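PDB 1ZVT: topoisomerase IV subunit A from Escherichia coli, which forms the DNA-cleaving half of a type II topoisomerase that unlinks and relaxes DNA, its C-terminal domain probably binding DNA and influencing substrate choice. Local coordinates for residues 154-159 with 219-224; 147-152 with 174-179; 8-13 with 32-37; 13-18 with 25-30; 56-61 with 114-119. All coordinates share one frame; numbering follows the deposited sequence.

In the fold
The five contacts sample three blades of a beta-pinwheel, a row of four-stranded antiparallel blades whose last strand comes from further along the chain. In sequence, contact 3 encloses contact 4; contact 5 follows, and contacts 2 and 1 then interlock. Contacts 3 and 4 share Trp-13 and one blade, with centres 8 Å apart. Contacts 1 and 2 share strands 146-151 and 155-160, centres 9 Å apart. The centre of contact 5 lies 20 Å from those of contacts 3 and 4, and it touches only contact 4, through Ser-16 and Pro-61. The centres of contacts 1 and 4 are 41 Å apart. Contacts 1 and 5 fasten loops leading to exchanged edge strands, tying successive blades together.

Contact 1. Residues 154-159 with 219-224; sequences GRMLMF and QKVTGE
Met-158 and Thr-222 are joined in a single backbone bridge at the flank of a beta-pinwheel blade, where the loop after helix 215-219 runs against strand 155-160 on its way to strand 230-231. Met-158 N donates to Val-221 O at 3.0 Å from above the carbonyl plane, and Gly-223 N returns a bond to Met-158 O, so the same residue is held through both its N-H and its C=O. Along the Met-158 side chain, CB lies 4.0 Å from Thr-222 OG1, with Val-221 CG2 a little farther off. CG leans on the carbonyl O of Leu-147 in the neighbouring strand. The chain runs extended to SD, then bends at chi3 (78°), turning CE back to 3.1 Å from Thr-222 OG1, a tight approach for a methyl group. That hydroxyl is hydrogen-bonded to Leu-218 O in the helix, while Leu-218 packs on Met-158 itself. Met-156 approaches Val-221 at a slant, with Met-156 CE 4.0 Å from Val-221 CG2. Beyond the bridge, on the Gly-223 side, Leu-157 CD1 lies on Gly-223 CA and CD2 reaches Glu-224 O. Beside the first backbone bond, one water donates to Met-156 O at 3.1 Å and to Val-221 O at 3.0 Å.

Contact 2. Residues 147-152 with 174-179; sequences LLAITQ and KIINIP
Thr-151 and Ile-176 meet through complementary first torsions. With chi1 at 71° the threonine tucks OG1 between its own N and carbonyl carbon, which leaves the methyl CG2 to face the other segment; Ile-176 sets CG1 opposite its backbone N (chi1 -179°) and extends CD1 to that methyl. The two carbons are 3.5 Å apart, closer than an ordinary van der Waals contact. This is packing between blades of the beta-pinwheel. Strand 146-151 is an inner strand of one blade, while residues 174-179 leave strand 173-174, the exchanged edge strand of the preceding blade, and run toward helix 180-184. The two paths are nearly parallel, 9° apart, yet Ala-149 CA and Ile-176 CA stay 7.2 Å from each other and no hydrogen bond joins the segments. Side chains alone fill the interval. Ile-178 slides past Thr-151 in the opposite direction, with Ile-178 CD1 4.0 Å from Thr-151 CG2, so the one threonine methyl is gripped by two isoleucine ends. The hydroxyl is occupied elsewhere: OG1 accepts a hydrogen bond from Arg-155 N at the start of the next strand. Ala-149 presents CB to both Ile-176 CD1 and Ile-175 CG2. Ile-176 also rests on Leu-157, and Ile-175 on Leu-164, which extends the apolar layer. At the far end Leu-147 and Ile-175 cross at about a right angle, with Leu-147 CD2 3.7 Å from Ile-175 CG2.

Contact 3. Residues 8-13 with 32-37; sequences LSQMGW and GDSFKA
Leu-8 and Ala-37 form an antiparallel hydrogen-bonded pair at a classic beta bulge, where Lys-36 and Ala-37 together face one residue of the neighbouring strand. Leu-8 O accepts from both Lys-36 N (2.9 Å) and Ala-37 N, while Leu-8 N gives an almost linear bond to Ala-37 O at 2.8 Å. Beyond the bulge the packing stays tight around the type I turn of residues 9-12, which links strands 3-9 and 13-18 of the first pinwheel blade. Gln-10 N bonds head-on to Ser-34 O at 2.7 Å. Asp-33, with CG anti to its backbone N (chi1 -160°), swings its carboxylate into the turn. There OD2 takes the Ser-9 hydroxyl on its syn side at 2.7 Å, and OD1 is straddled by Met-11 N (2.9 Å) and Ser-34 N on opposite faces of the carboxylate plane. The Ser-9 hydroxyl oxygen in turn accepts from Trp-13 N. The solvent side is looser. Gln-10, folded at chi2, sends NE2 to Phe-35 O at 3.1 Å and lies roughly perpendicular to the Lys-36 chain; a water connects Gln-10 OE1 with Lys-36 NZ, and the aliphatic part of Lys-36 lies alongside Leu-8. Three donors on a single carboxylate, two of them main-chain N-H groups, would favour a negatively charged Asp-33 that pins the turn to the incoming strand.

Contact 4. Residues 13-18 with 25-30; sequences WVRSAK and PGLNYK
Arg-15 grips the carbonyl of Asn-28 end-on, with NH2 at 2.8 Å and NH1 at 3.1 Å from the one Asn-28 O. The oxygen lies practically in the guanidinium plane, so both N-H groups can converge on it. Leu-27 comes over one face of the same group, its CB 3.8 Å from Arg-15 NH1 and its CD1 over the same face, toward NE and CD. Tyr-29 adds an off-centre cation-pi contact, Arg-15 CZ being 5.0 Å from the ring centroid with the two planes 66° apart. Arg-15 arrives there from strand 13-18, an inner strand of the first beta-pinwheel blade, and the loop it fastens leads on to the blade's edge strand, 35-42. A bend at chi3 (87°) turns the guanidinium toward this loop. Further along, Lys-30 lies crosswise to Trp-13 and sets CE over the indole face, 3.7 Å from the centroid of the five-membered ring, a CH-pi contact made by the methylene next to the ammonium. In the second shell, Arg-15 NH1 also donates to Ala-67 O, a second partner for that nitrogen. The Tyr-29 ring is steadied by its hydroxyl, hydrogen-bonded to Ala-24 O, and by packing against Val-7 and Phe-35.

Contact 5. Residues 56-61 with 114-119; sequences SYAIDP and DLVARN
The peptide carbonyls of Ala-117 and Leu-115 are met by Ala-58 and Ser-56 of strand 55-59 at different tilts. Ala-58 N approaches Ala-117 O from above the carbonyl plane, 47° out of it, and makes a 2.8 Å bond that is fairly straight at the hydrogen. Ser-56 OG donates to Leu-115 O at 2.9 Å, tilted 26° from the plane. The serine reaches it because chi1 holds OG between its backbone N and carbonyl carbon, facing the loop. Beside these bonds the Ala-117 methyl lies 3.7 Å from Ser-56 O. Residues 114-119 belong to the crossover that leaves strand 106-111 of one beta-pinwheel blade and delivers strand 123-124 to the edge of the preceding blade, beside strand 55-59; Ser-56 is already paired there with Lys-123 through the backbone. Apolar contacts add to this: Ala-58 CB meets Val-116 CG1 at 3.7 Å, and both Leu-115 and Val-116 lean on Val-48 in the adjacent strand. Toward the end of the strand direct bonding gives way to water, one molecule donating to Ala-58 O at 2.7 Å and to Arg-118 O at 3.0 Å. The Arg-118 side chain starts away from the strand, its CG 4.2 Å from Ala-58 CB.

Contact 1. Residues 154-159 with 219-224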
# COMPACT_ATOMS: atom_id res chain seq x y z
N GLY A 154 3.10 10.93 16.30
CA GLY A 154 1.71 11.30 16.53
C GLY A 154 1.28 12.61 15.89
O GLY A 154 0.34 13.25 16.36
N ARG A 155 1.97 13.02 14.83
CA ARG A 155 1.55 14.23 14.12
C ARG A 155 0.66 13.86 12.95
O ARG A 155 0.86 12.84 12.31
CB ARG A 155 2.74 15.05 13.62
CG ARG A 155 3.57 15.63 14.77
CD ARG A 155 4.68 16.54 14.31
NE ARG A 155 5.19 17.19 15.51
CZ ARG A 155 6.08 16.63 16.32
NH1 ARG A 155 6.61 15.44 16.04
NH2 ARG A 155 6.44 17.26 17.43
N MET A 156 -0.33 14.72 12.68
CA MET A 156 -1.30 14.49 11.60
C MET A 156 -1.29 15.66 10.62
O MET A 156 -1.22 16.83 11.00
CB MET A 156 -2.72 14.31 12.16
CG MET A 156 -2.87 13.12 13.07
SD MET A 156 -4.59 12.93 13.61
CE MET A 156 -5.47 13.08 12.11
N LEU A 157 -1.33 15.33 9.33
CA LEU A 157 -1.43 16.36 8.29
C LEU A 157 -2.39 15.90 7.23
O LEU A 157 -2.31 14.75 6.81
CB LEU A 157 -0.06 16.60 7.64
CG LEU A 157 0.01 17.69 6.55
CD1 LEU A 157 -0.21 19.07 7.11
CD2 LEU A 157 1.35 17.66 5.82
N MET A 158 -3.28 16.78 6.79
CA MET A 158 -4.22 16.44 5.71
C MET A 158 -4.14 17.51 4.61
O MET A 158 -4.11 18.70 4.90
CB MET A 158 -5.67 16.37 6.22
CG MET A 158 -6.64 15.84 5.17
SD MET A 158 -8.24 15.45 5.90
CE MET A 158 -8.99 17.06 6.08
N PHE A 159 -4.12 17.08 3.35
CA PHE A 159 -4.18 18.02 2.21
C PHE A 159 -4.72 17.26 1.00
O PHE A 159 -4.68 16.03 0.98
CB PHE A 159 -2.80 18.65 1.91
CG PHE A 159 -1.73 17.64 1.58
CD1 PHE A 159 -1.62 17.10 0.30
CD2 PHE A 159 -0.79 17.27 2.55
CE1 PHE A 159 -0.61 16.17 0.00
CE2 PHE A 159 0.21 16.34 2.27
CZ PHE A 159 0.30 15.80 0.98
N GLN A 219 -10.48 19.14 9.61
CA GLN A 219 -10.18 20.48 9.09
C GLN A 219 -9.03 21.12 9.88
O GLN A 219 -8.21 21.87 9.32
CB GLN A 219 -11.43 21.39 9.11
CG GLN A 219 -12.60 20.83 8.29
CD GLN A 219 -13.72 21.84 8.02
OE1 GLN A 219 -14.16 22.59 8.92
NE2 GLN A 219 -14.22 21.83 6.79
N LYS A 220 -8.96 20.81 11.17
CA LYS A 220 -7.97 21.36 12.09
C LYS A 220 -6.54 20.85 11.86
O LYS A 220 -5.58 21.47 12.32
CB LYS A 220 -8.35 21.09 13.56
CG LYS A 220 -9.76 21.54 13.98
CD LYS A 220 -9.82 23.00 14.37
CE LYS A 220 -11.25 23.45 14.63
NZ LYS A 220 -11.30 24.92 14.84
N VAL A 221 -6.40 19.70 11.20
CA VAL A 221 -5.07 19.19 10.87
C VAL A 221 -4.75 19.37 9.39
O VAL A 221 -3.75 18.86 8.92
CB VAL A 221 -4.84 17.68 11.31
CG1 VAL A 221 -5.11 17.50 12.82
CG2 VAL A 221 -5.68 16.72 10.47
N THR A 222 -5.61 20.09 8.67
CA THR A 222 -5.34 20.39 7.26
C THR A 222 -4.20 21.42 7.19
O THR A 222 -4.12 22.35 8.00
CB THR A 222 -6.62 20.84 6.54
OG1 THR A 222 -7.60 19.80 6.66
CG2 THR A 222 -6.36 21.08 5.07
N GLY A 223 -3.29 21.24 6.23
CA GLY A 223 -2.15 22.13 6.13
C GLY A 223 -1.46 21.93 4.79
O GLY A 223 -1.93 21.16 3.95
N GLU A 224 -0.35 22.62 4.60
CA GLU A 224 0.36 22.52 3.34
C GLU A 224 1.16 21.23 3.31
O GLU A 224 1.76 20.85 4.30
CB GLU A 224 1.30 23.72 3.21
CG GLU A 224 1.95 23.87 1.84
CD GLU A 224 1.04 24.57 0.81
OE1 GLU A 224 0.26 25.46 1.21
OE2 GLU A 224 1.15 24.24 -0.39
O HOH W 1 -1.47 19.90 10.58

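Contact 2. Residues 147-152 with 174-179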
# COMPACT_ATOMS: atom_id res chain seq x y z
N LEU A 147 -5.52 13.38 1.23
CA LEU A 147 -4.45 12.53 1.76
C LEU A 147 -4.34 12.84 3.25
O LEU A 147 -4.37 14.01 3.64
CB LEU A 147 -3.12 12.87 1.04
CG LEU A 147 -1.84 12.13 1.45
CD1 LEU A 147 -0.86 12.11 0.29
CD2 LEU A 147 -1.20 12.74 2.70
N LEU A 148 -4.24 11.80 4.07
CA LEU A 148 -4.11 11.99 5.51
C LEU A 148 -2.92 11.18 5.96
O LEU A 148 -2.83 9.97 5.68
CB LEU A 148 -5.39 11.55 6.25
CG LEU A 148 -5.30 11.63 7.77
CD1 LEU A 148 -5.13 13.07 8.28
CD2 LEU A 148 -6.51 10.99 8.42
N ALA A 149 -1.96 11.87 6.56
CA ALA A 149 -0.74 11.22 7.03
C ALA A 149 -0.68 11.33 8.53
O ALA A 149 -1.00 12.38 9.10
CB ALA A 149 0.51 11.95 6.43
N ILE A 150 -0.25 10.25 9.18
CA ILE A 150 -0.07 10.24 10.64
C ILE A 150 1.32 9.69 10.91
O ILE A 150 1.67 8.62 10.41
CB ILE A 150 -1.10 9.30 11.35
CG1 ILE A 150 -2.54 9.71 10.94
CG2 ILE A 150 -0.89 9.36 12.88
CD1 ILE A 150 -3.60 8.75 11.53
N THR A 151 2.13 10.42 11.68
CA THR A 151 3.49 9.96 11.97
C THR A 151 3.59 9.09 13.24
O THR A 151 2.68 9.09 14.08
CB THR A 151 4.48 11.14 12.15
OG1 THR A 151 4.21 11.83 13.37
CG2 THR A 151 4.35 12.12 10.99
N GLN A 152 4.74 8.42 13.38
CA GLN A 152 5.02 7.57 14.53
C GLN A 152 5.00 8.42 15.81
O GLN A 152 4.63 7.93 16.89
CB GLN A 152 6.39 6.94 14.30
CG GLN A 152 6.93 6.02 15.35
CD GLN A 152 8.34 5.57 15.01
OE1 GLN A 152 9.21 5.52 15.89
NE2 GLN A 152 8.59 5.28 13.72
N LYS A 174 8.20 15.32 -0.82
CA LYS A 174 7.80 15.29 0.58
C LYS A 174 6.28 15.38 0.75
O LYS A 174 5.62 16.29 0.22
CB LYS A 174 8.48 16.44 1.34
CG LYS A 174 8.35 16.32 2.85
CD LYS A 174 9.16 17.41 3.58
CE LYS A 174 10.66 17.19 3.41
NZ LYS A 174 11.45 18.34 3.97
N ILE A 175 5.74 14.42 1.50
CA ILE A 175 4.34 14.41 1.93
C ILE A 175 4.22 15.13 3.27
O ILE A 175 3.42 16.05 3.42
CB ILE A 175 3.85 12.94 2.06
CG1 ILE A 175 3.77 12.31 0.67
CG2 ILE A 175 2.51 12.84 2.81
CD1 ILE A 175 3.62 10.78 0.68
N ILE A 176 5.03 14.71 4.23
CA ILE A 176 5.03 15.27 5.57
C ILE A 176 6.48 15.37 6.04
O ILE A 176 7.29 14.50 5.72
CB ILE A 176 4.13 14.40 6.52
CG1 ILE A 176 4.08 14.98 7.93
CG2 ILE A 176 4.64 12.96 6.56
CD1 ILE A 176 2.96 14.41 8.80
N ASN A 177 6.83 16.43 6.75
CA ASN A 177 8.23 16.60 7.14
C ASN A 177 8.61 15.74 8.32
O ASN A 177 8.09 15.90 9.42
CB ASN A 177 8.55 18.05 7.47
CG ASN A 177 10.04 18.26 7.69
OD1 ASN A 177 10.47 18.66 8.78
ND2 ASN A 177 10.82 17.98 6.67
N ILE A 178 9.49 14.79 8.07
CA ILE A 178 10.11 13.98 9.11
C ILE A 178 11.62 14.12 8.88
O ILE A 178 12.12 13.80 7.80
CB ILE A 178 9.67 12.51 8.99
CG1 ILE A 178 8.12 12.44 9.02
CG2 ILE A 178 10.29 11.66 10.13
CD1 ILE A 178 7.56 11.08 8.77
N PRO A 179 12.34 14.64 9.88
CA PRO A 179 13.78 14.83 9.73
C PRO A 179 14.45 13.53 9.31
O PRO A 179 14.19 12.48 9.88
CB PRO A 179 14.23 15.26 11.13
CG PRO A 179 13.00 15.89 11.75
CD PRO A 179 11.84 15.10 11.19

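Contact 3. Residues 8-13 with 32-37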
# COMPACT_ATOMS: atom_id res chain seq x y z
N LEU A 8 -2.76 -14.71 -2.73
CA LEU A 8 -1.39 -14.66 -2.20
C LEU A 8 -1.38 -15.23 -0.80
O LEU A 8 -2.25 -14.90 0.02
CB LEU A 8 -0.93 -13.20 -2.14
CG LEU A 8 0.43 -12.91 -1.50
CD1 LEU A 8 1.57 -13.55 -2.33
CD2 LEU A 8 0.63 -11.39 -1.33
N SER A 9 -0.42 -16.10 -0.53
CA SER A 9 -0.32 -16.69 0.79
C SER A 9 0.78 -16.03 1.63
O SER A 9 1.61 -15.27 1.11
CB SER A 9 -0.05 -18.19 0.68
OG SER A 9 1.31 -18.42 0.32
N GLN A 10 0.77 -16.33 2.93
CA GLN A 10 1.74 -15.74 3.88
C GLN A 10 3.18 -16.03 3.47
O GLN A 10 4.07 -15.18 3.62
CB GLN A 10 1.49 -16.30 5.29
CG GLN A 10 0.22 -15.77 5.95
CD GLN A 10 0.23 -14.25 6.11
OE1 GLN A 10 1.29 -13.62 6.26
NE2 GLN A 10 -0.96 -13.66 6.05
N MET A 11 3.38 -17.23 2.92
CA MET A 11 4.72 -17.67 2.48
C MET A 11 5.10 -17.21 1.08
O MET A 11 6.18 -17.55 0.59
CB MET A 11 4.81 -19.19 2.56
CG MET A 11 4.71 -19.77 3.98
SD MET A 11 6.01 -19.15 5.04
CE MET A 11 5.15 -17.96 6.08
N GLY A 12 4.22 -16.45 0.42
CA GLY A 12 4.55 -15.89 -0.89
C GLY A 12 4.27 -16.82 -2.05
O GLY A 12 4.93 -16.72 -3.10
N TRP A 13 3.28 -17.68 -1.89
CA TRP A 13 2.83 -18.57 -2.94
C TRP A 13 1.56 -18.02 -3.53
O TRP A 13 0.74 -17.41 -2.82
CB TRP A 13 2.58 -19.98 -2.39
CG TRP A 13 3.86 -20.70 -2.09
CD1 TRP A 13 4.96 -20.19 -1.47
CD2 TRP A 13 4.18 -22.05 -2.43
NE1 TRP A 13 5.95 -21.15 -1.37
CE2 TRP A 13 5.49 -22.30 -1.97
CE3 TRP A 13 3.48 -23.08 -3.08
CZ2 TRP A 13 6.12 -23.54 -2.12
CZ3 TRP A 13 4.11 -24.32 -3.24
CH2 TRP A 13 5.41 -24.54 -2.76
N GLY A 32 1.95 -25.05 7.30
CA GLY A 32 2.61 -23.84 7.80
C GLY A 32 2.25 -22.58 7.02
O GLY A 32 2.71 -21.48 7.34
N ASP A 33 1.43 -22.71 5.99
CA ASP A 33 1.08 -21.54 5.18
C ASP A 33 -0.41 -21.25 5.31
O ASP A 33 -1.19 -22.10 5.76
CB ASP A 33 1.46 -21.80 3.71
CG ASP A 33 1.59 -20.52 2.88
OD1 ASP A 33 1.49 -19.40 3.42
OD2 ASP A 33 1.83 -20.65 1.67
N SER A 34 -0.80 -20.04 4.93
CA SER A 34 -2.20 -19.65 4.97
C SER A 34 -2.40 -18.36 4.19
O SER A 34 -1.45 -17.73 3.71
CB SER A 34 -2.67 -19.46 6.42
OG SER A 34 -1.91 -18.46 7.07
N PHE A 35 -3.67 -17.95 4.14
CA PHE A 35 -4.14 -16.82 3.35
C PHE A 35 -3.50 -15.51 3.78
O PHE A 35 -3.34 -15.25 4.98
CB PHE A 35 -5.66 -16.71 3.51
CG PHE A 35 -6.25 -15.53 2.81
CD1 PHE A 35 -6.41 -15.56 1.42
CD2 PHE A 35 -6.64 -14.38 3.53
CE1 PHE A 35 -6.97 -14.45 0.76
CE2 PHE A 35 -7.20 -13.29 2.90
CZ PHE A 35 -7.37 -13.33 1.50
N LYS A 36 -3.17 -14.68 2.78
CA LYS A 36 -2.66 -13.33 3.03
C LYS A 36 -3.53 -12.26 2.38
O LYS A 36 -3.89 -11.29 3.04
CB LYS A 36 -1.21 -13.19 2.55
CG LYS A 36 -0.65 -11.75 2.83
CD LYS A 36 0.88 -11.68 2.68
CE LYS A 36 1.34 -10.22 2.60
NZ LYS A 36 0.98 -9.41 3.79
N ALA A 37 -3.86 -12.43 1.10
CA ALA A 37 -4.62 -11.44 0.36
C ALA A 37 -5.14 -12.01 -0.94
O ALA A 37 -4.57 -12.97 -1.49
CB ALA A 37 -3.77 -10.18 0.07
O HOH W 2 2.00 -10.91 6.12

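Contact 4. Residues 13-18 with 25-30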
# COMPACT_ATOMS: atom_id res chain seq x y z
N TRP A 13 3.28 -17.68 -1.89
CA TRP A 13 2.83 -18.57 -2.94
C TRP A 13 1.56 -18.02 -3.53
O TRP A 13 0.74 -17.41 -2.82
CB TRP A 13 2.58 -19.98 -2.39
CG TRP A 13 3.86 -20.70 -2.09
CD1 TRP A 13 4.96 -20.19 -1.47
CD2 TRP A 13 4.18 -22.05 -2.43
NE1 TRP A 13 5.95 -21.15 -1.37
CE2 TRP A 13 5.49 -22.30 -1.97
CE3 TRP A 13 3.48 -23.08 -3.08
CZ2 TRP A 13 6.12 -23.54 -2.12
CZ3 TRP A 13 4.11 -24.32 -3.24
CH2 TRP A 13 5.41 -24.54 -2.76
N VAL A 14 1.39 -18.20 -4.84
CA VAL A 14 0.25 -17.59 -5.53
C VAL A 14 -0.49 -18.59 -6.40
O VAL A 14 0.07 -19.60 -6.81
CB VAL A 14 0.68 -16.41 -6.44
CG1 VAL A 14 1.05 -15.22 -5.59
CG2 VAL A 14 1.87 -16.79 -7.37
N ARG A 15 -1.75 -18.28 -6.69
CA ARG A 15 -2.51 -19.02 -7.68
C ARG A 15 -3.58 -18.09 -8.26
O ARG A 15 -3.86 -17.04 -7.69
CB ARG A 15 -3.14 -20.26 -7.06
CG ARG A 15 -4.36 -19.97 -6.20
CD ARG A 15 -4.63 -21.14 -5.31
NE ARG A 15 -3.90 -21.09 -4.04
CZ ARG A 15 -3.96 -22.04 -3.11
NH1 ARG A 15 -4.69 -23.14 -3.30
NH2 ARG A 15 -3.28 -21.91 -1.99
N SER A 16 -4.16 -18.50 -9.38
CA SER A 16 -5.19 -17.72 -10.07
C SER A 16 -6.44 -18.59 -10.14
O SER A 16 -6.45 -19.59 -10.86
CB SER A 16 -4.73 -17.33 -11.49
OG SER A 16 -5.73 -16.61 -12.20
N ALA A 17 -7.47 -18.21 -9.40
CA ALA A 17 -8.71 -18.99 -9.36
C ALA A 17 -9.70 -18.42 -10.36
O ALA A 17 -9.75 -17.21 -10.56
CB ALA A 17 -9.30 -18.95 -7.97
N LYS A 18 -10.46 -19.29 -11.02
CA LYS A 18 -11.49 -18.83 -11.95
C LYS A 18 -12.62 -18.19 -11.16
O LYS A 18 -13.04 -18.73 -10.14
CB LYS A 18 -12.05 -20.03 -12.73
CG LYS A 18 -11.03 -20.70 -13.62
CD LYS A 18 -11.69 -21.80 -14.45
CE LYS A 18 -10.67 -22.48 -15.36
NZ LYS A 18 -11.32 -23.15 -16.52
N PRO A 25 -9.64 -17.63 1.69
CA PRO A 25 -9.05 -18.16 2.91
C PRO A 25 -9.34 -19.65 3.09
O PRO A 25 -8.59 -20.34 3.78
CB PRO A 25 -9.71 -17.31 4.01
CG PRO A 25 -10.09 -16.05 3.31
CD PRO A 25 -10.57 -16.53 1.97
N GLY A 26 -10.41 -20.15 2.46
CA GLY A 26 -10.79 -21.56 2.56
C GLY A 26 -10.06 -22.52 1.63
O GLY A 26 -10.31 -23.72 1.67
N LEU A 27 -9.17 -22.01 0.79
CA LEU A 27 -8.38 -22.87 -0.10
C LEU A 27 -7.37 -23.71 0.66
O LEU A 27 -7.10 -23.46 1.83
CB LEU A 27 -7.66 -22.01 -1.14
CG LEU A 27 -8.56 -21.21 -2.07
CD1 LEU A 27 -7.76 -20.19 -2.84
CD2 LEU A 27 -9.30 -22.13 -3.03
N ASN A 28 -6.81 -24.69 -0.05
CA ASN A 28 -5.74 -25.53 0.44
C ASN A 28 -4.44 -24.73 0.51
O ASN A 28 -4.06 -24.07 -0.46
CB ASN A 28 -5.59 -26.73 -0.52
CG ASN A 28 -4.55 -27.75 -0.07
OD1 ASN A 28 -4.06 -28.53 -0.89
ND2 ASN A 28 -4.21 -27.75 1.21
N TYR A 29 -3.78 -24.76 1.66
CA TYR A 29 -2.44 -24.18 1.77
C TYR A 29 -1.48 -25.26 2.20
O TYR A 29 -1.89 -26.24 2.81
CB TYR A 29 -2.43 -23.01 2.75
CG TYR A 29 -3.26 -21.86 2.22
CD1 TYR A 29 -4.61 -21.75 2.53
CD2 TYR A 29 -2.69 -20.92 1.36
CE1 TYR A 29 -5.39 -20.71 2.01
CE2 TYR A 29 -3.45 -19.88 0.83
CZ TYR A 29 -4.79 -19.78 1.17
OH TYR A 29 -5.55 -18.76 0.64
N LYS A 30 -0.20 -25.10 1.84
CA LYS A 30 0.80 -26.07 2.28
C LYS A 30 1.00 -25.95 3.79
O LYS A 30 0.69 -24.91 4.39
CB LYS A 30 2.11 -25.88 1.51
CG LYS A 30 2.92 -24.68 1.92
CD LYS A 30 4.01 -24.38 0.92
CE LYS A 30 4.74 -23.10 1.30
NZ LYS A 30 5.91 -23.39 2.17

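Contact 5. Residues 56-61 with 114-119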
# COMPACT_ATOMS: atom_id res chain seq x y z
N SER A 56 8.56 -3.19 -8.19
CA SER A 56 7.28 -3.75 -8.65
C SER A 56 7.48 -4.75 -9.80
O SER A 56 8.44 -4.64 -10.57
CB SER A 56 6.27 -2.66 -9.06
OG SER A 56 6.73 -1.95 -10.20
N TYR A 57 6.55 -5.70 -9.91
CA TYR A 57 6.67 -6.80 -10.84
C TYR A 57 5.28 -7.11 -11.36
O TYR A 57 4.32 -7.06 -10.58
CB TYR A 57 7.15 -8.06 -10.13
CG TYR A 57 8.40 -7.94 -9.31
CD1 TYR A 57 8.35 -7.42 -8.01
CD2 TYR A 57 9.62 -8.41 -9.79
CE1 TYR A 57 9.51 -7.34 -7.23
CE2 TYR A 57 10.78 -8.33 -9.01
CZ TYR A 57 10.70 -7.80 -7.75
OH TYR A 57 11.83 -7.69 -6.97
N ALA A 58 5.16 -7.44 -12.65
CA ALA A 58 3.89 -7.88 -13.18
C ALA A 58 3.96 -9.34 -13.65
O ALA A 58 4.97 -9.77 -14.22
CB ALA A 58 3.46 -7.00 -14.33
N ILE A 59 2.87 -10.07 -13.43
CA ILE A 59 2.78 -11.47 -13.86
C ILE A 59 1.46 -11.62 -14.64
O ILE A 59 0.45 -11.02 -14.28
CB ILE A 59 2.79 -12.44 -12.64
CG1 ILE A 59 4.16 -12.45 -11.94
CG2 ILE A 59 2.36 -13.88 -13.03
CD1 ILE A 59 4.26 -13.44 -10.74
N ASP A 60 1.49 -12.41 -15.71
CA ASP A 60 0.28 -12.73 -16.48
C ASP A 60 -0.47 -13.87 -15.77
O ASP A 60 0.08 -14.95 -15.55
CB ASP A 60 0.71 -13.12 -17.91
CG ASP A 60 -0.46 -13.42 -18.85
OD1 ASP A 60 -1.60 -13.67 -18.39
OD2 ASP A 60 -0.23 -13.46 -20.08
N PRO A 61 -1.74 -13.64 -15.39
CA PRO A 61 -2.48 -14.70 -14.68
C PRO A 61 -2.51 -16.06 -15.40
O PRO A 61 -2.61 -17.08 -14.73
CB PRO A 61 -3.90 -14.12 -14.56
CG PRO A 61 -3.68 -12.62 -14.59
CD PRO A 61 -2.56 -12.42 -15.58
N ASP A 114 2.36 2.21 -14.44
CA ASP A 114 3.72 2.51 -14.01
C ASP A 114 4.33 1.40 -13.18
O ASP A 114 5.54 1.32 -13.08
CB ASP A 114 3.76 3.79 -13.20
CG ASP A 114 3.45 5.01 -14.04
OD1 ASP A 114 3.95 5.07 -15.19
OD2 ASP A 114 2.73 5.90 -13.56
N LEU A 115 3.48 0.56 -12.60
CA LEU A 115 3.96 -0.59 -11.81
C LEU A 115 4.23 -1.82 -12.67
O LEU A 115 4.87 -2.76 -12.22
CB LEU A 115 2.96 -0.94 -10.72
CG LEU A 115 3.01 -0.13 -9.43
CD1 LEU A 115 2.63 1.29 -9.69
CD2 LEU A 115 2.05 -0.72 -8.43
N VAL A 116 3.72 -1.82 -13.90
CA VAL A 116 3.75 -3.06 -14.70
C VAL A 116 5.13 -3.28 -15.30
O VAL A 116 5.55 -2.55 -16.21
CB VAL A 116 2.66 -3.05 -15.77
CG1 VAL A 116 2.77 -4.26 -16.73
CG2 VAL A 116 1.29 -3.00 -15.11
N ALA A 117 5.86 -4.24 -14.74
CA ALA A 117 7.20 -4.57 -15.22
C ALA A 117 7.25 -6.08 -15.41
O ALA A 117 7.24 -6.83 -14.43
CB ALA A 117 8.24 -4.14 -14.23
N ARG A 118 7.26 -6.52 -16.67
CA ARG A 118 7.08 -7.93 -16.98
C ARG A 118 8.39 -8.74 -16.93
O ARG A 118 8.35 -9.97 -17.02
CB ARG A 118 6.33 -8.09 -18.31
CG ARG A 118 4.96 -7.40 -18.28
CD ARG A 118 4.27 -7.35 -19.63
NE ARG A 118 2.95 -6.69 -19.57
CZ ARG A 118 1.83 -7.29 -19.18
NH1 ARG A 118 1.85 -8.55 -18.79
NH2 ARG A 118 0.69 -6.62 -19.15
N ASN A 119 9.52 -8.05 -16.81
CA ASN A 119 10.82 -8.70 -16.67
C ASN A 119 10.97 -9.27 -15.28
O ASN A 119 10.34 -8.78 -14.33
CB ASN A 119 11.95 -7.71 -16.95
CG ASN A 119 11.93 -6.52 -16.01
OD1 ASN A 119 10.96 -5.74 -15.99
ND2 ASN A 119 12.98 -6.38 -15.21
O HOH W 3 7.80 -9.87 -13.34
O HOH W 4 5.70 -11.15 -16.48